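Local coordinates for protein exotoxin A (Pseudomonas aeruginosa, PDB 1IKP) that is a NAD-dependent ADP-ribosyltransferase toxin that, as known for this family, probably modifies elongation factor 2 of the host cell, at residues A[314-319]-A[327-332]; A[296-301]-A[323-328]; A[248-253]-A[365-370]. The protein carries 2 engineered substitutions. All blocks are in the same frame, centred on the assembly; numbering follows the deposited sequence.

Contact 1. Residues A[314-319]-A[327-332]; sequences NALASP and EAIREQ
Arg330 NH1 is held by two backbone carbonyl oxygens, Ala315 O and Ser321 O. This ties together a helix-loop-helix element of the helical targeting (translocation) domain of exotoxin A, in which a short connection joins helix 308-317 to helix 323-331. The bond from Arg330 NH1 to Ala315 O is 3.0 Å long and almost straight, with an N-H...O angle of 172°. Ala315 O sits at the edge of the guanidinium, in its plane. The carbonyl belongs to the last turn of helix 308-317, so the arginine takes up an oxygen at the C-terminal end of that helix. The Arg330 chain bends at chi3 (-62°), and this brings NH1 back to Ala315 O, the oxygen that CG and CD already pass. Arg330 CD lies 3.1 Å from Ala315 O.

The other terminal nitrogen, NH2, serves its own helix. Arg330 NH2 forms a 2.6 Å salt bridge to Glu327 OE1, one turn earlier. The oxygen again lies near the guanidinium plane, but it is met from above the plane of its own carboxylate. Bonds at both terminal nitrogens should fix the rotation of the guanidinium. Pro319 backs one face of the group, with its carbonyl carbon over the centre.

Beside these polar bonds the contact is apolar. Ala315 CB meets Ile329 CG2 at 3.9 Å. Leu316 reaches across with its CD2 branch, 4.0 Å from Ile329 CG2. Ile329 continues into Leu294 and Leu340 of two further helices, and Leu316 also touches Pro333. Leu316 and Arg330 run alongside one another, pointing opposite ways, with Leu316 CD2 4.0 Å from Arg330 CG.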
# COMPACT_ATOMS: atom_id res chain seq x y z
N ASN A 314 4.62 -31.13 2.00
CA ASN A 314 5.62 -31.99 2.63
C ASN A 314 5.86 -31.64 4.08
O ASN A 314 6.09 -32.52 4.91
CB ASN A 314 6.95 -31.94 1.86
CG ASN A 314 6.89 -32.70 0.54
OD1 ASN A 314 5.82 -33.09 0.09
ND2 ASN A 314 8.05 -32.90 -0.08
N ALA A 315 5.83 -30.35 4.41
CA ALA A 315 6.05 -29.94 5.78
C ALA A 315 4.94 -30.46 6.68
O ALA A 315 5.19 -30.96 7.78
CB ALA A 315 6.11 -28.40 5.87
N LEU A 316 3.70 -30.37 6.20
CA LEU A 316 2.55 -30.82 6.97
C LEU A 316 2.43 -32.34 7.06
O LEU A 316 1.98 -32.87 8.08
CB LEU A 316 1.26 -30.23 6.38
CG LEU A 316 1.14 -28.70 6.38
CD1 LEU A 316 -0.20 -28.30 5.79
CD2 LEU A 316 1.27 -28.16 7.80
N ALA A 317 2.84 -33.04 6.01
CA ALA A 317 2.75 -34.50 5.98
C ALA A 317 3.77 -35.23 6.87
O ALA A 317 3.51 -36.36 7.29
CB ALA A 317 2.88 -35.00 4.55
N SER A 318 4.90 -34.60 7.15
CA SER A 318 5.93 -35.24 7.97
C SER A 318 6.46 -34.40 9.13
O SER A 318 7.24 -33.47 8.92
CB SER A 318 7.10 -35.66 7.08
OG SER A 318 8.18 -36.15 7.86
N PRO A 319 6.05 -34.72 10.36
CA PRO A 319 6.49 -33.99 11.55
C PRO A 319 8.01 -33.87 11.64
O PRO A 319 8.75 -34.73 11.15
CB PRO A 319 5.91 -34.81 12.69
CG PRO A 319 4.63 -35.32 12.10
CD PRO A 319 5.08 -35.77 10.73
N GLU A 327 8.86 -26.30 10.39
CA GLU A 327 8.22 -26.12 11.69
C GLU A 327 7.36 -24.86 11.68
O GLU A 327 6.28 -24.84 12.26
CB GLU A 327 9.28 -26.02 12.79
CG GLU A 327 8.74 -26.21 14.19
CD GLU A 327 8.01 -27.53 14.34
OE1 GLU A 327 8.52 -28.55 13.84
OE2 GLU A 327 6.93 -27.54 14.97
N ALA A 328 7.85 -23.81 11.03
CA ALA A 328 7.11 -22.55 10.95
C ALA A 328 5.78 -22.81 10.26
O ALA A 328 4.75 -22.31 10.70
CB ALA A 328 7.92 -21.52 10.17
N ILE A 329 5.83 -23.59 9.19
CA ILE A 329 4.63 -23.95 8.41
C ILE A 329 3.66 -24.77 9.24
O ILE A 329 2.47 -24.46 9.32
CB ILE A 329 5.01 -24.73 7.13
CG1 ILE A 329 5.75 -23.78 6.16
CG2 ILE A 329 3.78 -25.34 6.49
CD1 ILE A 329 6.32 -24.46 4.96
N ARG A 330 4.17 -25.82 9.88
CA ARG A 330 3.32 -26.67 10.71
C ARG A 330 2.74 -25.90 11.89
O ARG A 330 1.66 -26.23 12.38
CB ARG A 330 4.11 -27.90 11.20
CG ARG A 330 4.40 -28.96 10.14
CD ARG A 330 5.04 -30.21 10.77
NE ARG A 330 6.31 -29.90 11.41
CZ ARG A 330 7.47 -29.87 10.77
NH1 ARG A 330 7.54 -30.14 9.48
NH2 ARG A 330 8.57 -29.52 11.43
N GLU A 331 3.44 -24.86 12.35
CA GLU A 331 2.96 -24.05 13.48
C GLU A 331 1.71 -23.23 13.17
O GLU A 331 0.90 -22.98 14.06
CB GLU A 331 4.06 -23.10 13.96
CG GLU A 331 5.23 -23.76 14.67
CD GLU A 331 6.23 -22.74 15.20
OE1 GLU A 331 6.72 -21.91 14.40
OE2 GLU A 331 6.53 -22.78 16.41
N GLN A 332 1.56 -22.81 11.92
CA GLN A 332 0.42 -22.01 11.47
C GLN A 332 0.13 -22.38 10.02
O GLN A 332 0.46 -21.63 9.11
CB GLN A 332 0.77 -20.52 11.56
CG GLN A 332 1.08 -20.02 12.95
CD GLN A 332 -0.14 -19.96 13.85
OE1 GLN A 332 -0.03 -19.72 15.05
NE2 GLN A 332 -1.32 -20.18 13.26

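Contact 2. Residues A[296-301]-A[323-328]; sequences ALYLAA and GDLGEA
Leu297 and Leu325 interlock where helix 282-300 packs on helix 323-331 in the helical targeting domain. The two local segments run roughly antiparallel, at 147°, and their axes approach to 9.0 Å. The CA atoms of the two leucines are the closest across the segments. Their side chains adopt different conformations.

Leu297 has CG beside its backbone N and anti to the carbonyl carbon (chi1 -76°). Its fork is thereby carried to the neighbouring helix. The two methyls part there: Leu297 CD2 touches Asp324 CB at 3.6 Å, and Leu297 CD1 lies against Ala328 CB at 3.7 Å. Asp324 and Ala328 are one turn apart, so the fork bridges successive turns of one helix. The Leu297 and Asp324 side chains cross at about a right angle.

Leu325 takes a different rotamer. Its CG is anti to the backbone N (chi1 173°), and both of its methyls face helix 282-300. Leu325 CD1 rests 4.0 Å from Leu297 CB. Leu325 CD2 goes to the tyrosine side, 3.9 Å from Tyr298 CD2, and also reaches Ala301 CB at 4.2 Å. Leu325 thus spans Leu297, Tyr298 and Ala301. Tyr298 too has its CG anti to the backbone N, and the leucine methyl meets its ring obliquely, neither over a face nor at an edge.

The Tyr298 ring touches Val308 and Val311 of helix 308-317 and stacks with Trp305, while its hydroxyl is hydrogen-bonded to Ser304 O. Leu325 also touches Val311 of helix 308-317 and Leu294 of helix 282-300.

No hydrogen bond or salt bridge spans the two segments. Even Asp324 contributes through its CB. The contact is therefore apolar in character and depends on the fit of branched and small side chains.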
# COMPACT_ATOMS: atom_id res chain seq x y z
N ALA A 296 10.94 -15.08 5.18
CA ALA A 296 12.40 -15.02 5.26
C ALA A 296 12.98 -16.43 5.24
O ALA A 296 13.91 -16.73 4.50
CB ALA A 296 12.83 -14.30 6.52
N LEU A 297 12.40 -17.31 6.06
CA LEU A 297 12.85 -18.70 6.13
C LEU A 297 12.76 -19.37 4.77
O LEU A 297 13.67 -20.09 4.35
CB LEU A 297 12.01 -19.48 7.16
CG LEU A 297 12.31 -19.26 8.64
CD1 LEU A 297 11.25 -19.94 9.49
CD2 LEU A 297 13.70 -19.83 8.98
N TYR A 298 11.67 -19.11 4.05
CA TYR A 298 11.50 -19.72 2.74
C TYR A 298 12.60 -19.25 1.80
O TYR A 298 13.19 -20.04 1.04
CB TYR A 298 10.11 -19.37 2.18
CG TYR A 298 9.71 -20.20 0.96
CD1 TYR A 298 10.19 -19.91 -0.31
CD2 TYR A 298 8.85 -21.30 1.10
CE1 TYR A 298 9.84 -20.65 -1.41
CE2 TYR A 298 8.49 -22.07 -0.00
CZ TYR A 298 8.97 -21.75 -1.26
OH TYR A 298 8.58 -22.49 -2.34
N LEU A 299 12.88 -17.95 1.84
CA LEU A 299 13.92 -17.37 1.01
C LEU A 299 15.31 -17.89 1.41
O LEU A 299 16.14 -18.16 0.55
CB LEU A 299 13.88 -15.85 1.13
CG LEU A 299 12.68 -15.16 0.47
CD1 LEU A 299 12.58 -13.72 0.99
CD2 LEU A 299 12.81 -15.20 -1.05
N ALA A 300 15.53 -18.05 2.71
CA ALA A 300 16.82 -18.53 3.22
C ALA A 300 17.02 -20.01 2.93
O ALA A 300 18.16 -20.50 2.91
CB ALA A 300 16.92 -18.28 4.71
N ALA A 301 15.93 -20.73 2.71
CA ALA A 301 16.00 -22.16 2.41
C ALA A 301 16.40 -22.35 0.96
O ALA A 301 16.59 -23.47 0.51
CB ALA A 301 14.66 -22.83 2.69
N GLY A 323 12.84 -28.60 8.87
CA GLY A 323 13.62 -27.75 9.75
C GLY A 323 12.86 -26.53 10.26
O GLY A 323 11.71 -26.64 10.69
N ASP A 324 13.51 -25.37 10.23
CA ASP A 324 12.90 -24.14 10.69
C ASP A 324 11.67 -23.79 9.86
O ASP A 324 10.60 -23.52 10.40
CB ASP A 324 13.91 -22.99 10.64
CG ASP A 324 15.09 -23.22 11.57
OD1 ASP A 324 16.03 -22.39 11.56
OD2 ASP A 324 15.06 -24.23 12.31
N LEU A 325 11.84 -23.80 8.54
CA LEU A 325 10.74 -23.49 7.63
C LEU A 325 9.60 -24.49 7.77
O LEU A 325 8.43 -24.12 7.80
CB LEU A 325 11.22 -23.49 6.18
CG LEU A 325 10.09 -23.34 5.16
CD1 LEU A 325 9.40 -21.98 5.36
CD2 LEU A 325 10.63 -23.47 3.75
N GLY A 326 9.95 -25.77 7.88
CA GLY A 326 8.93 -26.79 8.03
C GLY A 326 8.16 -26.62 9.32
O GLY A 326 6.94 -26.78 9.34
N GLU A 327 8.86 -26.30 10.39
CA GLU A 327 8.22 -26.12 11.69
C GLU A 327 7.36 -24.86 11.68
O GLU A 327 6.28 -24.84 12.26
CB GLU A 327 9.28 -26.02 12.79
CG GLU A 327 8.74 -26.21 14.19
CD GLU A 327 8.01 -27.53 14.34
OE1 GLU A 327 8.52 -28.55 13.84
OE2 GLU A 327 6.93 -27.54 14.97
N ALA A 328 7.85 -23.81 11.03
CA ALA A 328 7.11 -22.55 10.95
C ALA A 328 5.78 -22.81 10.26
O ALA A 328 4.75 -22.31 10.70
CB ALA A 328 7.92 -21.52 10.17

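Contact 3. Residues A[248-253]-A[365-370]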
# COMPACT_ATOMS: atom_id res chain seq x y z
N LEU A 248 9.95 2.72 -0.66
CA LEU A 248 10.60 2.37 0.60
C LEU A 248 11.75 1.41 0.29
O LEU A 248 11.56 0.36 -0.30
CB LEU A 248 9.60 1.67 1.54
CG LEU A 248 10.17 1.23 2.89
CD1 LEU A 248 10.75 2.40 3.65
CD2 LEU A 248 9.06 0.55 3.71
N HIS A 249 12.94 1.83 0.68
CA HIS A 249 14.16 1.07 0.50
C HIS A 249 14.44 0.31 1.79
O HIS A 249 14.29 0.88 2.87
CB HIS A 249 15.29 2.05 0.17
CG HIS A 249 16.67 1.48 0.26
ND1 HIS A 249 17.07 0.33 -0.40
CD2 HIS A 249 17.77 1.94 0.90
CE1 HIS A 249 18.35 0.12 -0.16
NE2 HIS A 249 18.80 1.08 0.62
N PHE A 250 14.79 -0.97 1.67
CA PHE A 250 15.13 -1.85 2.80
C PHE A 250 16.65 -2.06 2.75
O PHE A 250 17.14 -2.95 2.07
CB PHE A 250 14.41 -3.19 2.63
CG PHE A 250 12.93 -3.13 2.92
CD1 PHE A 250 12.41 -3.69 4.08
CD2 PHE A 250 12.05 -2.51 2.02
CE1 PHE A 250 11.05 -3.64 4.36
CE2 PHE A 250 10.67 -2.45 2.29
CZ PHE A 250 10.17 -3.02 3.47
N PRO A 251 17.42 -1.24 3.49
CA PRO A 251 18.88 -1.37 3.48
C PRO A 251 19.44 -2.74 3.86
O PRO A 251 20.49 -3.13 3.34
CB PRO A 251 19.33 -0.27 4.44
CG PRO A 251 18.25 0.70 4.40
CD PRO A 251 17.00 -0.14 4.37
N GLU A 252 18.74 -3.45 4.73
CA GLU A 252 19.18 -4.78 5.15
C GLU A 252 18.40 -5.88 4.43
O GLU A 252 18.46 -7.06 4.81
CB GLU A 252 19.03 -4.94 6.66
CG GLU A 252 20.10 -4.19 7.46
CD GLU A 252 19.85 -4.22 8.95
OE1 GLU A 252 19.70 -5.32 9.51
OE2 GLU A 252 19.80 -3.13 9.57
N GLY A 253 17.68 -5.50 3.38
CA GLY A 253 16.89 -6.47 2.63
C GLY A 253 15.62 -6.87 3.36
O GLY A 253 15.24 -6.24 4.34
N ALA A 365 14.28 -6.08 -3.19
CA ALA A 365 13.93 -4.89 -3.99
C ALA A 365 13.09 -3.88 -3.21
O ALA A 365 12.36 -4.23 -2.28
CB ALA A 365 13.18 -5.30 -5.24
N ASP A 366 13.21 -2.61 -3.57
CA ASP A 366 12.43 -1.55 -2.93
C ASP A 366 10.95 -1.83 -3.14
O ASP A 366 10.59 -2.50 -4.11
CB ASP A 366 12.67 -0.21 -3.60
CG ASP A 366 14.04 0.38 -3.35
OD1 ASP A 366 14.86 -0.19 -2.59
OD2 ASP A 366 14.27 1.47 -3.93
N VAL A 367 10.11 -1.34 -2.24
CA VAL A 367 8.67 -1.47 -2.44
C VAL A 367 8.10 -0.12 -2.92
O VAL A 367 8.34 0.91 -2.29
CB VAL A 367 7.92 -1.85 -1.16
CG1 VAL A 367 6.40 -1.91 -1.44
CG2 VAL A 367 8.42 -3.21 -0.65
N VAL A 368 7.39 -0.17 -4.05
CA VAL A 368 6.72 1.00 -4.63
C VAL A 368 5.22 0.79 -4.45
O VAL A 368 4.66 -0.21 -4.93
CB VAL A 368 7.07 1.12 -6.12
CG1 VAL A 368 6.12 2.14 -6.79
CG2 VAL A 368 8.52 1.62 -6.28
N SER A 369 4.59 1.72 -3.73
CA SER A 369 3.16 1.64 -3.41
C SER A 369 2.42 2.74 -4.16
O SER A 369 2.77 3.91 -4.04
CB SER A 369 2.96 1.79 -1.91
OG SER A 369 3.70 0.77 -1.20
N LEU A 370 1.40 2.36 -4.91
CA LEU A 370 0.65 3.29 -5.74
C LEU A 370 -0.75 3.56 -5.23
O LEU A 370 -1.43 2.65 -4.75
CB LEU A 370 0.55 2.72 -7.14
CG LEU A 370 1.86 2.24 -7.76
CD1 LEU A 370 1.56 1.58 -9.10
CD2 LEU A 370 2.81 3.43 -7.95
O HOH W 1 15.03 -2.22 -0.90
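An antiparallel beta bridge joins strand 245-248 to strand 367-371 in a mixed sheet. It brings together the two ends of a largely helical stretch of chain. Leu248 and Val367 form a hydrogen-bonded pair. Leu248 N donates to Val367 O at 2.9 Å, and Val367 N donates to Leu248 O at 3.0 Å. Both donors lie in the plane of the carbonyl they meet. The two side chains are on the same face of the sheet, which helix 255-265 covers at Val367 through Ser255 and Leu259.

Beyond the bridge the bonding passes to side chains. His249 ND1 donates to Asp366 OD1 at 3.2 Å, with a bent N-H...O angle of 143°. OD1 is approached on its syn side. It lies at the edge of the His249 ring, near its plane, while the ring and carboxylate planes are 64° apart. Water 1 is hydrogen-bonded to Asp366 OD1 at 2.6 Å and accepts from Phe250 N at 2.9 Å. It thereby links the carboxylate to the next backbone N-H of the loop. Asp366 OD2 has a separate partner, Arg247, in a salt bridge.

Phe250 CG is beside its backbone N (chi1 -74°), and the ring swings back to the strand. Phe250 CE2 touches Val367 CG2 at 3.8 Å. A type I turn from Phe250 to Gly253 then leads the chain into helix 255-265.

One carboxylate thus collects a histidine, a water and an arginine. These partners would probably keep Asp366 ionised, and the histidine and water continue the link between the two segments beyond the Leu248-Val367 bridge.

How the contacts relate
Contacts 1 and 2 are neighbours, with centres about 10 Å apart. Both use helix 323-331, which packs on helix 308-317 in contact 1 and on helix 282-300 in contact 2. They touch directly where Ala315 CB meets Gly326 CA at 3.9 Å. Contact 3 is separate: its centre lies about 30 Å from that of contact 1 and about 22 Å from that of contact 2, whose nearest atoms are about 8 Å away. Along the chain, contact 3 pairs residues that bracket both helical contacts. The His249 side chain in contact 3 is about 12 Å from a bound sodium ion.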